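Local structure of phosphoribosylaminoimidazole-succinocarboxamide synthase (Thermotoga maritima, 1KUT) at residues C43-L54 / L183-F192; K78-V86 / I135-M144. The protein catalyses the ATP-dependent joining of L-aspartate to 5-amino-1-(5-phosphoribosyl)imidazole-4-carboxylate, giving SAICAR in de novo purine biosynthesis. All blocks are in the same frame, centred on the assembly; numbering follows the deposited sequence.

Interaction 1: residues C43-L54 / L183-F192; sequences CAETTAILMKYL and LGDEISPDTF
Thr47 OG1 is gripped from both segments: it donates to Cys43 O one turn back, at 2.7 Å, and accepts a hydrogen bond from the backbone N-H of Ile187. Ile187 N lies 3.3 Å from Thr47 OG1, and the bond is nearly straight (172°). With OG1 anti to its own carbonyl carbon (chi1 -65°), the hydroxyl can serve both partners, and CG2 is left against the backbone of Glu186 and Ile187. Cys43 O takes the Thr47 hydroxyl and the Thr47 N-H from opposite faces of its carbonyl plane. A weak bond runs from Thr46 OG1 to Ile187 O. Residues 183-192 form the link between strands 181-183 and 192-196 of the six-stranded antiparallel sheet, and here the link lies in a buried contact along helix 39-55, which strand 63-67 and helix 214-229 also touch. Ile187 is the apolar centre of the contact. Its CG2 lies 3.5 Å from Leu50 CD2, while its CD1 meets Met51 CG and reaches tip to tip toward Leu54 CD2 at 3.7 Å. Leu50 CD2 also sits at the edge of the Phe192 ring, near its plane. Toward the start of the helix segment, Cys43 SG lies 3.4 Å from Ser188 OG, and that hydroxyl is modelled doubtfully close to Glu186 OE2. The other carboxylate oxygen, Glu186 OE1, forms a salt bridge with Lys8.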
ATOM      1  N   CYS B  43      12.589  17.346 -21.956  1.00 23.49           N
ATOM      2  CA  CYS B  43      12.487  16.098 -21.208  1.00 23.13           C
ATOM      3  C   CYS B  43      13.145  14.926 -21.944  1.00 22.42           C
ATOM      4  O   CYS B  43      13.807  14.091 -21.327  1.00 22.47           O
ATOM      5  CB  CYS B  43      11.013  15.801 -20.896  1.00 23.32           C
ATOM      6  SG  CYS B  43      10.293  16.920 -19.612  1.00 25.50           S
ATOM      7  N   ALA B  44      12.983  14.876 -23.260  1.00 21.69           N
ATOM      8  CA  ALA B  44      13.582  13.812 -24.048  1.00 21.21           C
ATOM      9  C   ALA B  44      15.083  13.829 -23.829  1.00 20.97           C
ATOM     10  O   ALA B  44      15.687  12.800 -23.528  1.00 21.11           O
ATOM     11  CB  ALA B  44      13.260  13.999 -25.541  1.00 20.87           C
ATOM     12  N   GLU B  45      15.691  15.002 -23.957  1.00 20.48           N
ATOM     13  CA  GLU B  45      17.136  15.088 -23.777  1.00 20.20           C
ATOM     14  C   GLU B  45      17.641  14.840 -22.351  1.00 19.53           C
ATOM     15  O   GLU B  45      18.668  14.189 -22.172  1.00 19.14           O
ATOM     16  CB  GLU B  45      17.659  16.427 -24.288  1.00 20.42           C
ATOM     17  CG  GLU B  45      19.156  16.567 -24.173  1.00 20.98           C
ATOM     18  CD  GLU B  45      19.648  17.903 -24.697  1.00 22.58           C
ATOM     19  OE1 GLU B  45      20.875  18.159 -24.602  1.00 22.23           O
ATOM     20  OE2 GLU B  45      18.801  18.692 -25.205  1.00 23.16           O
ATOM     21  N   THR B  46      16.959  15.340 -21.325  1.00 19.31           N
ATOM     22  CA  THR B  46      17.468  15.071 -19.985  1.00 18.85           C
ATOM     23  C   THR B  46      17.269  13.579 -19.677  1.00 17.86           C
ATOM     24  O   THR B  46      18.061  12.980 -18.971  1.00 17.43           O
ATOM     25  CB  THR B  46      16.839  16.005 -18.894  1.00 19.23           C
ATOM     26  OG1 THR B  46      15.810  15.329 -18.173  1.00 20.16           O
ATOM     27  CG2 THR B  46      16.279  17.258 -19.528  1.00 19.29           C
ATOM     28  N   THR B  47      16.242  12.965 -20.246  1.00 17.35           N
ATOM     29  CA  THR B  47      16.035  11.529 -20.042  1.00 16.76           C
ATOM     30  C   THR B  47      17.220  10.767 -20.639  1.00 17.04           C
ATOM     31  O   THR B  47      17.808   9.909 -19.981  1.00 17.37           O
ATOM     32  CB  THR B  47      14.740  11.032 -20.741  1.00 16.37           C
ATOM     33  OG1 THR B  47      13.605  11.643 -20.124  1.00 15.14           O
ATOM     34  CG2 THR B  47      14.605   9.508 -20.635  1.00 15.62           C
ATOM     35  N   ALA B  48      17.573  11.102 -21.882  1.00 17.32           N
ATOM     36  CA  ALA B  48      18.679  10.463 -22.599  1.00 17.54           C
ATOM     37  C   ALA B  48      20.030  10.627 -21.931  1.00 17.62           C
ATOM     38  O   ALA B  48      20.875   9.737 -21.984  1.00 18.34           O
ATOM     39  CB  ALA B  48      18.744  10.989 -24.006  1.00 17.77           C
ATOM     40  N   ILE B  49      20.250  11.781 -21.320  1.00 18.02           N
ATOM     41  CA  ILE B  49      21.486  12.049 -20.601  1.00 18.08           C
ATOM     42  C   ILE B  49      21.516  11.185 -19.341  1.00 17.54           C
ATOM     43  O   ILE B  49      22.440  10.414 -19.115  1.00 17.34           O
ATOM     44  CB  ILE B  49      21.557  13.548 -20.207  1.00 18.76           C
ATOM     45  CG1 ILE B  49      21.830  14.380 -21.462  1.00 18.86           C
ATOM     46  CG2 ILE B  49      22.581  13.767 -19.096  1.00 18.44           C
ATOM     47  CD1 ILE B  49      22.109  15.836 -21.183  1.00 19.23           C
ATOM     48  N   LEU B  50      20.493  11.315 -18.514  1.00 17.27           N
ATOM     49  CA  LEU B  50      20.422  10.524 -17.296  1.00 17.45           C
ATOM     50  C   LEU B  50      20.523   9.002 -17.564  1.00 17.52           C
ATOM     51  O   LEU B  50      21.346   8.319 -16.956  1.00 17.61           O
ATOM     52  CB  LEU B  50      19.133  10.865 -16.541  1.00 17.17           C
ATOM     53  CG  LEU B  50      19.126  12.024 -15.522  1.00 18.12           C
ATOM     54  CD1 LEU B  50      20.422  12.836 -15.567  1.00 17.43           C
ATOM     55  CD2 LEU B  50      17.901  12.903 -15.757  1.00 17.34           C
HETATM   56  N   MSE B  51      19.716   8.474 -18.481  1.00 17.51           N
HETATM   57  CA  MSE B  51      19.729   7.032 -18.781  1.00 17.75           C
HETATM   58  C   MSE B  51      21.038   6.513 -19.361  1.00 18.44           C
HETATM   59  O   MSE B  51      21.407   5.351 -19.144  1.00 17.73           O
HETATM   60  CB  MSE B  51      18.594   6.676 -19.734  1.00 17.01           C
HETATM   61  CG  MSE B  51      17.229   6.868 -19.136  1.00 16.64           C
HETATM   62 SE   MSE B  51      15.958   5.827 -20.137  1.00 16.13          SE
HETATM   63  CE  MSE B  51      16.009   6.725 -21.819  1.00 18.20           C
ATOM     64  N   LYS B  52      21.727   7.371 -20.110  1.00 19.25           N
ATOM     65  CA  LYS B  52      23.025   7.029 -20.690  1.00 20.47           C
ATOM     66  C   LYS B  52      23.994   6.837 -19.513  1.00 21.01           C
ATOM     67  O   LYS B  52      24.733   5.853 -19.441  1.00 21.00           O
ATOM     68  CB  LYS B  52      23.504   8.173 -21.591  1.00 21.11           C
ATOM     69  CG  LYS B  52      24.799   7.898 -22.340  1.00 22.70           C
ATOM     70  CD  LYS B  52      24.617   6.775 -23.360  1.00 23.93           C
ATOM     71  CE  LYS B  52      25.904   6.519 -24.142  1.00 24.76           C
ATOM     72  NZ  LYS B  52      25.841   5.221 -24.888  1.00 25.20           N
ATOM     73  N   TYR B  53      23.963   7.784 -18.582  1.00 21.47           N
ATOM     74  CA  TYR B  53      24.802   7.742 -17.384  1.00 22.43           C
ATOM     75  C   TYR B  53      24.578   6.446 -16.605  1.00 22.79           C
ATOM     76  O   TYR B  53      25.519   5.827 -16.119  1.00 22.46           O
ATOM     77  CB  TYR B  53      24.452   8.936 -16.497  1.00 23.10           C
ATOM     78  CG  TYR B  53      24.999   8.888 -15.091  1.00 23.81           C
ATOM     79  CD1 TYR B  53      26.350   9.139 -14.830  1.00 24.29           C
ATOM     80  CD2 TYR B  53      24.151   8.640 -14.011  1.00 23.99           C
ATOM     81  CE1 TYR B  53      26.843   9.151 -13.515  1.00 24.37           C
ATOM     82  CE2 TYR B  53      24.623   8.643 -12.708  1.00 24.66           C
ATOM     83  CZ  TYR B  53      25.971   8.902 -12.461  1.00 25.19           C
ATOM     84  OH  TYR B  53      26.427   8.913 -11.155  1.00 25.66           O
ATOM     85  N   LEU B  54      23.313   6.071 -16.473  1.00 23.37           N
ATOM     86  CA  LEU B  54      22.892   4.869 -15.769  1.00 24.24           C
ATOM     87  C   LEU B  54      23.343   3.585 -16.481  1.00 24.64           C
ATOM     88  O   LEU B  54      23.877   2.664 -15.847  1.00 24.25           O
ATOM     89  CB  LEU B  54      21.364   4.871 -15.656  1.00 24.83           C
ATOM     90  CG  LEU B  54      20.645   5.370 -14.391  1.00 25.15           C
ATOM     91  CD1 LEU B  54      21.434   6.466 -13.717  1.00 25.37           C
ATOM     92  CD2 LEU B  54      19.237   5.838 -14.777  1.00 24.48           C
ATOM     93  N   LEU B 183      14.486  -0.528 -17.085  1.00 19.66           N
ATOM     94  CA  LEU B 183      13.894   0.762 -16.784  1.00 18.97           C
ATOM     95  C   LEU B 183      13.306   1.331 -18.070  1.00 19.02           C
ATOM     96  O   LEU B 183      13.999   1.481 -19.070  1.00 18.68           O
ATOM     97  CB  LEU B 183      14.956   1.727 -16.239  1.00 18.44           C
ATOM     98  CG  LEU B 183      14.399   3.118 -15.884  1.00 18.54           C
ATOM     99  CD1 LEU B 183      13.681   3.050 -14.538  1.00 18.12           C
ATOM    100  CD2 LEU B 183      15.521   4.145 -15.830  1.00 18.28           C
ATOM    101  N   GLY B 184      12.013   1.622 -18.050  1.00 19.50           N
ATOM    102  CA  GLY B 184      11.382   2.200 -19.219  1.00 19.78           C
ATOM    103  C   GLY B 184      11.054   3.647 -18.915  1.00 19.92           C
ATOM    104  O   GLY B 184      11.783   4.329 -18.190  1.00 20.43           O
ATOM    105  N   ASP B 185       9.944   4.105 -19.467  1.00 20.33           N
ATOM    106  CA  ASP B 185       9.450   5.457 -19.282  1.00 20.68           C
ATOM    107  C   ASP B 185      10.490   6.549 -19.464  1.00 20.55           C
ATOM    108  O   ASP B 185      11.212   6.549 -20.457  1.00 21.64           O
ATOM    109  CB  ASP B 185       8.784   5.594 -17.918  1.00 21.75           C
ATOM    110  CG  ASP B 185       7.711   6.679 -17.911  1.00 22.50           C
ATOM    111  OD1 ASP B 185       6.816   6.617 -18.777  1.00 23.28           O
ATOM    112  OD2 ASP B 185       7.758   7.586 -17.055  1.00 22.60           O
ATOM    113  N   GLU B 186      10.578   7.479 -18.519  1.00 19.89           N
ATOM    114  CA  GLU B 186      11.518   8.588 -18.642  1.00 19.59           C
ATOM    115  C   GLU B 186      12.168   8.989 -17.313  1.00 18.96           C
ATOM    116  O   GLU B 186      11.997   8.317 -16.288  1.00 18.57           O
ATOM    117  CB  GLU B 186      10.793   9.799 -19.238  1.00 20.55           C
ATOM    118  CG  GLU B 186       9.753  10.456 -18.304  1.00 23.40           C
ATOM    119  CD  GLU B 186       9.040  11.666 -18.937  1.00 24.95           C
ATOM    120  OE1 GLU B 186       8.064  11.472 -19.701  1.00 26.56           O
ATOM    121  OE2 GLU B 186       9.464  12.814 -18.681  1.00 26.02           O
ATOM    122  N   ILE B 187      12.920  10.086 -17.349  1.00 17.94           N
ATOM    123  CA  ILE B 187      13.576  10.615 -16.169  1.00 17.76           C
ATOM    124  C   ILE B 187      13.725  12.116 -16.352  1.00 18.34           C
ATOM    125  O   ILE B 187      14.715  12.594 -16.908  1.00 18.32           O
ATOM    126  CB  ILE B 187      14.976  10.015 -15.948  1.00 16.75           C
ATOM    127  CG1 ILE B 187      14.911   8.494 -15.853  1.00 16.59           C
ATOM    128  CG2 ILE B 187      15.529  10.523 -14.643  1.00 17.43           C
ATOM    129  CD1 ILE B 187      16.272   7.856 -15.583  1.00 16.01           C
ATOM    130  N   SER B 188      12.741  12.872 -15.873  1.00 19.15           N
ATOM    131  CA  SER B 188      12.790  14.318 -16.019  1.00 20.00           C
ATOM    132  C   SER B 188      12.032  14.959 -14.880  1.00 20.26           C
ATOM    133  O   SER B 188      11.531  14.261 -14.003  1.00 19.89           O
ATOM    134  CB  SER B 188      12.145  14.718 -17.342  1.00 20.37           C
ATOM    135  OG  SER B 188      10.756  14.401 -17.317  1.00 20.55           O
ATOM    136  N   PRO B 189      11.947  16.304 -14.874  1.00 20.56           N
ATOM    137  CA  PRO B 189      11.219  16.997 -13.806  1.00 20.71           C
ATOM    138  C   PRO B 189       9.816  16.451 -13.653  1.00 20.97           C
ATOM    139  O   PRO B 189       9.191  16.612 -12.607  1.00 21.40           O
ATOM    140  CB  PRO B 189      11.259  18.454 -14.257  1.00 20.71           C
ATOM    141  CG  PRO B 189      12.660  18.547 -14.832  1.00 20.25           C
ATOM    142  CD  PRO B 189      12.725  17.266 -15.679  1.00 20.47           C
ATOM    143  N   ASP B 190       9.311  15.791 -14.691  1.00 21.10           N
ATOM    144  CA  ASP B 190       7.977  15.205 -14.608  1.00 21.03           C
ATOM    145  C   ASP B 190       7.946  13.971 -13.684  1.00 20.64           C
ATOM    146  O   ASP B 190       6.891  13.608 -13.176  1.00 20.41           O
ATOM    147  CB  ASP B 190       7.488  14.766 -15.991  1.00 22.82           C
ATOM    148  CG  ASP B 190       6.936  15.906 -16.819  1.00 24.00           C
ATOM    149  OD1 ASP B 190       6.346  15.620 -17.879  1.00 25.39           O
ATOM    150  OD2 ASP B 190       7.085  17.077 -16.431  1.00 25.34           O
ATOM    151  N   THR B 191       9.094  13.330 -13.459  1.00 19.70           N
ATOM    152  CA  THR B 191       9.129  12.110 -12.649  1.00 19.30           C
ATOM    153  C   THR B 191       9.936  12.165 -11.374  1.00 19.45           C
ATOM    154  O   THR B 191      10.041  11.163 -10.656  1.00 18.90           O
ATOM    155  CB  THR B 191       9.658  10.896 -13.475  1.00 18.97           C
ATOM    156  OG1 THR B 191      10.949  11.208 -14.015  1.00 17.99           O
ATOM    157  CG2 THR B 191       8.722  10.571 -14.623  1.00 19.08           C
ATOM    158  N   PHE B 192      10.526  13.317 -11.092  1.00 20.04           N
ATOM    159  CA  PHE B 192      11.305  13.466  -9.881  1.00 20.45           C
ATOM    160  C   PHE B 192      11.240  14.889  -9.351  1.00 21.72           C
ATOM    161  O   PHE B 192      10.916  15.825 -10.097  1.00 21.24           O
ATOM    162  CB  PHE B 192      12.763  13.025 -10.117  1.00 19.95           C
ATOM    163  CG  PHE B 192      13.536  13.866 -11.114  1.00 19.55           C
ATOM    164  CD1 PHE B 192      13.835  15.209 -10.855  1.00 19.27           C
ATOM    165  CD2 PHE B 192      14.068  13.280 -12.262  1.00 19.65           C
ATOM    166  CE1 PHE B 192      14.657  15.948 -11.712  1.00 18.97           C
ATOM    167  CE2 PHE B 192      14.898  14.013 -13.133  1.00 18.95           C
ATOM    168  CZ  PHE B 192      15.192  15.352 -12.849  1.00 19.06           C
TER

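Interaction 2: residues K78-V86 / I135-M144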
ATOM      1  N   LYS B  78       7.963  -5.226 -22.390  1.00 25.94           N
ATOM      2  CA  LYS B  78       6.594  -5.558 -22.028  1.00 26.21           C
ATOM      3  C   LYS B  78       6.487  -4.901 -20.644  1.00 25.94           C
ATOM      4  O   LYS B  78       6.920  -5.462 -19.636  1.00 25.29           O
ATOM      5  CB  LYS B  78       6.373  -7.073 -21.930  1.00 27.53           C
ATOM      6  CG  LYS B  78       4.878  -7.434 -21.968  1.00 28.85           C
ATOM      7  CD  LYS B  78       4.608  -8.933 -21.791  1.00 30.27           C
ATOM      8  CE  LYS B  78       3.117  -9.233 -21.991  1.00 30.99           C
ATOM      9  NZ  LYS B  78       2.261  -8.364 -21.120  1.00 31.72           N
HETATM   10  N   MSE B  79       5.936  -3.690 -20.618  1.00 26.11           N
HETATM   11  CA  MSE B  79       5.818  -2.914 -19.385  1.00 26.30           C
HETATM   12  C   MSE B  79       4.943  -3.510 -18.279  1.00 26.40           C
HETATM   13  O   MSE B  79       3.984  -4.241 -18.548  1.00 26.95           O
HETATM   14  CB  MSE B  79       5.304  -1.512 -19.725  1.00 26.12           C
HETATM   15  CG  MSE B  79       6.213  -0.710 -20.668  1.00 26.54           C
HETATM   16 SE   MSE B  79       8.012  -0.397 -19.963  1.00 26.78          SE
HETATM   17  CE  MSE B  79       7.523   0.608 -18.376  1.00 26.16           C
ATOM     18  N   PHE B  80       5.300  -3.216 -17.032  1.00 26.25           N
ATOM     19  CA  PHE B  80       4.506  -3.647 -15.889  1.00 26.08           C
ATOM     20  C   PHE B  80       3.547  -2.483 -15.629  1.00 25.49           C
ATOM     21  O   PHE B  80       3.949  -1.321 -15.709  1.00 25.30           O
ATOM     22  CB  PHE B  80       5.365  -3.846 -14.640  1.00 26.78           C
ATOM     23  CG  PHE B  80       6.239  -5.074 -14.675  1.00 27.52           C
ATOM     24  CD1 PHE B  80       7.449  -5.069 -15.346  1.00 27.62           C
ATOM     25  CD2 PHE B  80       5.863  -6.228 -13.991  1.00 27.88           C
ATOM     26  CE1 PHE B  80       8.275  -6.196 -15.329  1.00 27.73           C
ATOM     27  CE2 PHE B  80       6.686  -7.355 -13.974  1.00 27.70           C
ATOM     28  CZ  PHE B  80       7.889  -7.333 -14.642  1.00 27.59           C
ATOM     29  N   PRO B  81       2.268  -2.776 -15.329  1.00 25.02           N
ATOM     30  CA  PRO B  81       1.294  -1.704 -15.064  1.00 24.42           C
ATOM     31  C   PRO B  81       1.621  -1.164 -13.675  1.00 23.75           C
ATOM     32  O   PRO B  81       0.798  -1.210 -12.754  1.00 23.45           O
ATOM     33  CB  PRO B  81      -0.037  -2.445 -15.099  1.00 24.50           C
ATOM     34  CG  PRO B  81       0.324  -3.780 -14.480  1.00 24.65           C
ATOM     35  CD  PRO B  81       1.660  -4.110 -15.143  1.00 25.03           C
ATOM     36  N   LEU B  82       2.827  -0.627 -13.536  1.00 23.15           N
ATOM     37  CA  LEU B  82       3.281  -0.177 -12.235  1.00 22.27           C
ATOM     38  C   LEU B  82       4.091   1.109 -12.243  1.00 21.66           C
ATOM     39  O   LEU B  82       4.751   1.439 -13.226  1.00 22.29           O
ATOM     40  CB  LEU B  82       4.125  -1.306 -11.641  1.00 22.29           C
ATOM     41  CG  LEU B  82       3.750  -2.057 -10.370  1.00 22.60           C
ATOM     42  CD1 LEU B  82       2.242  -2.330 -10.272  1.00 22.37           C
ATOM     43  CD2 LEU B  82       4.563  -3.342 -10.375  1.00 22.63           C
ATOM     44  N   GLU B  83       4.023   1.830 -11.131  1.00 20.38           N
ATOM     45  CA  GLU B  83       4.775   3.058 -10.929  1.00 19.19           C
ATOM     46  C   GLU B  83       5.534   2.782  -9.634  1.00 18.19           C
ATOM     47  O   GLU B  83       4.933   2.562  -8.599  1.00 17.49           O
ATOM     48  CB  GLU B  83       3.835   4.253 -10.773  1.00 19.84           C
ATOM     49  CG  GLU B  83       3.223   4.704 -12.086  1.00 21.87           C
ATOM     50  CD  GLU B  83       2.461   6.023 -11.973  1.00 23.38           C
ATOM     51  OE1 GLU B  83       2.910   6.920 -11.224  1.00 24.06           O
ATOM     52  OE2 GLU B  83       1.417   6.175 -12.649  1.00 24.69           O
ATOM     53  N   VAL B  84       6.858   2.746  -9.705  1.00 17.73           N
ATOM     54  CA  VAL B  84       7.679   2.461  -8.539  1.00 17.25           C
ATOM     55  C   VAL B  84       8.299   3.772  -8.066  1.00 17.61           C
ATOM     56  O   VAL B  84       9.088   4.395  -8.784  1.00 17.85           O
ATOM     57  CB  VAL B  84       8.816   1.462  -8.878  1.00 17.01           C
ATOM     58  CG1 VAL B  84       9.475   0.979  -7.584  1.00 16.66           C
ATOM     59  CG2 VAL B  84       8.277   0.296  -9.697  1.00 15.95           C
ATOM     60  N   VAL B  85       7.963   4.169  -6.845  1.00 17.12           N
ATOM     61  CA  VAL B  85       8.452   5.411  -6.294  1.00 16.50           C
ATOM     62  C   VAL B  85       9.470   5.194  -5.189  1.00 16.76           C
ATOM     63  O   VAL B  85       9.272   4.361  -4.296  1.00 16.07           O
ATOM     64  CB  VAL B  85       7.276   6.230  -5.727  1.00 17.04           C
ATOM     65  CG1 VAL B  85       7.775   7.538  -5.128  1.00 17.12           C
ATOM     66  CG2 VAL B  85       6.252   6.488  -6.828  1.00 16.35           C
ATOM     67  N   VAL B  86      10.573   5.938  -5.258  1.00 16.60           N
ATOM     68  CA  VAL B  86      11.584   5.854  -4.227  1.00 17.20           C
ATOM     69  C   VAL B  86      11.616   7.211  -3.543  1.00 18.04           C
ATOM     70  O   VAL B  86      11.693   8.261  -4.208  1.00 18.49           O
ATOM     71  CB  VAL B  86      12.971   5.536  -4.804  1.00 17.10           C
ATOM     72  CG1 VAL B  86      13.988   5.458  -3.678  1.00 17.12           C
ATOM     73  CG2 VAL B  86      12.933   4.211  -5.546  1.00 17.05           C
ATOM     74  N   ILE B 135       0.368  -9.463 -11.215  1.00 30.41           N
ATOM     75  CA  ILE B 135       1.045  -8.379 -11.945  1.00 30.04           C
ATOM     76  C   ILE B 135       2.548  -8.658 -12.062  1.00 29.78           C
ATOM     77  O   ILE B 135       3.161  -8.414 -13.100  1.00 29.10           O
ATOM     78  CB  ILE B 135       0.835  -7.022 -11.219  1.00 29.71           C
ATOM     79  CG1 ILE B 135      -0.604  -6.559 -11.423  1.00 28.31           C
ATOM     80  CG2 ILE B 135       1.862  -5.979 -11.704  1.00 29.35           C
ATOM     81  CD1 ILE B 135      -1.006  -5.485 -10.480  1.00 28.10           C
ATOM     82  N   ALA B 136       3.126  -9.173 -10.982  1.00 29.88           N
ATOM     83  CA  ALA B 136       4.547  -9.488 -10.937  1.00 30.01           C
ATOM     84  C   ALA B 136       4.814 -10.584  -9.902  1.00 30.41           C
ATOM     85  O   ALA B 136       4.008 -10.812  -9.003  1.00 30.16           O
ATOM     86  CB  ALA B 136       5.329  -8.242 -10.580  1.00 29.51           C
ATOM     87  N   THR B 137       5.954 -11.253 -10.024  1.00 30.81           N
ATOM     88  CA  THR B 137       6.307 -12.298  -9.084  1.00 31.35           C
ATOM     89  C   THR B 137       7.135 -11.694  -7.969  1.00 31.53           C
ATOM     90  O   THR B 137       7.676 -10.592  -8.103  1.00 31.83           O
ATOM     91  CB  THR B 137       7.133 -13.411  -9.745  1.00 31.60           C
ATOM     92  OG1 THR B 137       8.492 -12.972  -9.894  1.00 32.23           O
ATOM     93  CG2 THR B 137       6.548 -13.752 -11.113  1.00 31.45           C
ATOM     94  N   LYS B 138       7.233 -12.422  -6.867  1.00 31.60           N
ATOM     95  CA  LYS B 138       7.994 -11.960  -5.726  1.00 32.10           C
ATOM     96  C   LYS B 138       9.435 -11.640  -6.152  1.00 32.16           C
ATOM     97  O   LYS B 138      10.062 -10.719  -5.616  1.00 32.31           O
ATOM     98  CB  LYS B 138       7.972 -13.043  -4.648  1.00 32.56           C
ATOM     99  CG  LYS B 138       7.866 -12.531  -3.232  1.00 33.22           C
ATOM    100  CD  LYS B 138       9.127 -11.826  -2.806  1.00 34.17           C
ATOM    101  CE  LYS B 138       9.346 -12.020  -1.313  1.00 34.75           C
ATOM    102  NZ  LYS B 138       9.309 -13.482  -0.965  1.00 34.92           N
ATOM    103  N   LYS B 139       9.945 -12.389  -7.127  1.00 31.99           N
ATOM    104  CA  LYS B 139      11.313 -12.193  -7.616  1.00 32.10           C
ATOM    105  C   LYS B 139      11.436 -10.940  -8.474  1.00 31.26           C
ATOM    106  O   LYS B 139      12.381 -10.169  -8.329  1.00 30.98           O
ATOM    107  CB  LYS B 139      11.782 -13.407  -8.435  1.00 32.69           C
ATOM    108  CG  LYS B 139      13.150 -13.214  -9.105  1.00 33.49           C
ATOM    109  CD  LYS B 139      13.482 -14.392 -10.025  1.00 34.58           C
ATOM    110  CE  LYS B 139      14.703 -14.122 -10.918  1.00 34.70           C
ATOM    111  NZ  LYS B 139      15.979 -14.001 -10.152  1.00 35.00           N
ATOM    112  N   GLN B 140      10.485 -10.754  -9.380  1.00 30.55           N
ATOM    113  CA  GLN B 140      10.497  -9.587 -10.240  1.00 30.11           C
ATOM    114  C   GLN B 140      10.328  -8.337  -9.382  1.00 29.71           C
ATOM    115  O   GLN B 140      11.063  -7.364  -9.532  1.00 29.49           O
ATOM    116  CB  GLN B 140       9.367  -9.686 -11.259  1.00 30.23           C
ATOM    117  CG  GLN B 140       9.334 -11.023 -11.982  1.00 30.28           C
ATOM    118  CD  GLN B 140       8.275 -11.073 -13.052  1.00 30.35           C
ATOM    119  OE1 GLN B 140       7.105 -10.783 -12.800  1.00 30.32           O
ATOM    120  NE2 GLN B 140       8.679 -11.443 -14.263  1.00 30.65           N
ATOM    121  N   ALA B 141       9.362  -8.382  -8.468  1.00 29.37           N
ATOM    122  CA  ALA B 141       9.097  -7.259  -7.583  1.00 28.85           C
ATOM    123  C   ALA B 141      10.357  -6.865  -6.839  1.00 28.58           C
ATOM    124  O   ALA B 141      10.694  -5.679  -6.762  1.00 28.24           O
ATOM    125  CB  ALA B 141       8.003  -7.618  -6.596  1.00 28.68           C
ATOM    126  N   GLU B 142      11.053  -7.857  -6.293  1.00 28.42           N
ATOM    127  CA  GLU B 142      12.278  -7.597  -5.537  1.00 28.38           C
ATOM    128  C   GLU B 142      13.388  -7.048  -6.432  1.00 27.52           C
ATOM    129  O   GLU B 142      14.227  -6.269  -5.981  1.00 27.83           O
ATOM    130  CB  GLU B 142      12.746  -8.869  -4.830  1.00 29.33           C
ATOM    131  CG  GLU B 142      13.369  -8.631  -3.454  1.00 31.36           C
ATOM    132  CD  GLU B 142      12.426  -7.908  -2.490  1.00 32.57           C
ATOM    133  OE1 GLU B 142      11.192  -8.035  -2.659  1.00 33.53           O
ATOM    134  OE2 GLU B 142      12.913  -7.224  -1.553  1.00 32.87           O
ATOM    135  N   LYS B 143      13.404  -7.455  -7.693  1.00 26.63           N
ATOM    136  CA  LYS B 143      14.398  -6.945  -8.634  1.00 25.95           C
ATOM    137  C   LYS B 143      14.104  -5.456  -8.845  1.00 25.35           C
ATOM    138  O   LYS B 143      14.995  -4.609  -8.716  1.00 25.01           O
ATOM    139  CB  LYS B 143      14.298  -7.675  -9.975  1.00 26.86           C
ATOM    140  CG  LYS B 143      14.963  -9.047  -9.978  1.00 28.74           C
ATOM    141  CD  LYS B 143      14.895  -9.724 -11.338  1.00 29.45           C
ATOM    142  CE  LYS B 143      15.786 -10.962 -11.358  1.00 30.51           C
ATOM    143  NZ  LYS B 143      15.630 -11.760 -12.609  1.00 31.28           N
HETATM  144  N   MSE B 144      12.845  -5.155  -9.160  1.00 23.90           N
HETATM  145  CA  MSE B 144      12.411  -3.781  -9.385  1.00 22.81           C
HETATM  146  C   MSE B 144      12.748  -2.897  -8.217  1.00 23.15           C
HETATM  147  O   MSE B 144      13.099  -1.744  -8.408  1.00 23.31           O
HETATM  148  CB  MSE B 144      10.905  -3.715  -9.651  1.00 20.38           C
HETATM  149  CG  MSE B 144      10.552  -4.203 -11.005  1.00 18.78           C
HETATM  150 SE   MSE B 144       8.736  -3.806 -11.356  1.00 15.80          SE
HETATM  151  CE  MSE B 144       7.920  -5.445 -10.643  1.00 17.35           C
TER
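This is a mainly apolar contact between strand 78-87, at its break and just beyond, and the first turns of helix 138-160 with the loop leading into them. Phe80 and Met144, a selenomethionine, form a Met-aromatic pair: SE stands 4.4 Å from the centroid of the Phe80 ring, 13° off the ring normal. The bend at chi3 (-89°) also brings Met144 CE over this ring, giving a CH-pi contact, and puts CE 4.0 Å from Leu82 CD2, the two side chains crossing at about a right angle. Farther along the strand, Val84 CG2 approaches Met144 SE. At the ring's edge lie Ile135 O and the amide oxygen of Gln140, the latter 3.6 Å from Phe80 CE2; amide and ring planes are 77° apart. Thr137 and Gln140 form the capping box that starts the helix. Thr137 OG1 accepts a hydrogen bond from Gln140 N at 3.0 Å, and Gln140 OE1 accepts one from Thr137 N in return, fixing the amide oxygen where it meets the ring. Pro81, centre of an inverse gamma turn, presents CG and CD to Ile135 CG2, each 3.9 Å away. The same methyl, anti to the backbone N of Ile135, packs on Leu82 CD1. Beside this core, Leu82 and Val84 touch Phe113 of strand 105-115, Leu82 meets Leu130 of helix 127-132, and Ile135 packs on Ile115.

In the fold
After strands 3-4, 8-13 and 16-21 the chain enters helix 39-55, which opens interaction 1, with 128 residues between its two segments. After strands 63-67 and 71-74, strand 78-87 meets the start of helix 138-160, so interaction 2 closes a loop of 48 residues, nested wholly inside the larger one. The chain then passes through strands 164-175 and 181-183 before residues 183-192 close interaction 1. The centres of the two interactions are about 19 Å apart, yet they touch where Met79 CE packs 4.3 Å from Gly184 CA. Strand 164-175 pairs with 78-87, 181-183 and 192-196, and helix 138-160 also packs on Leu50, Leu54 and Leu183, joining the two contacts.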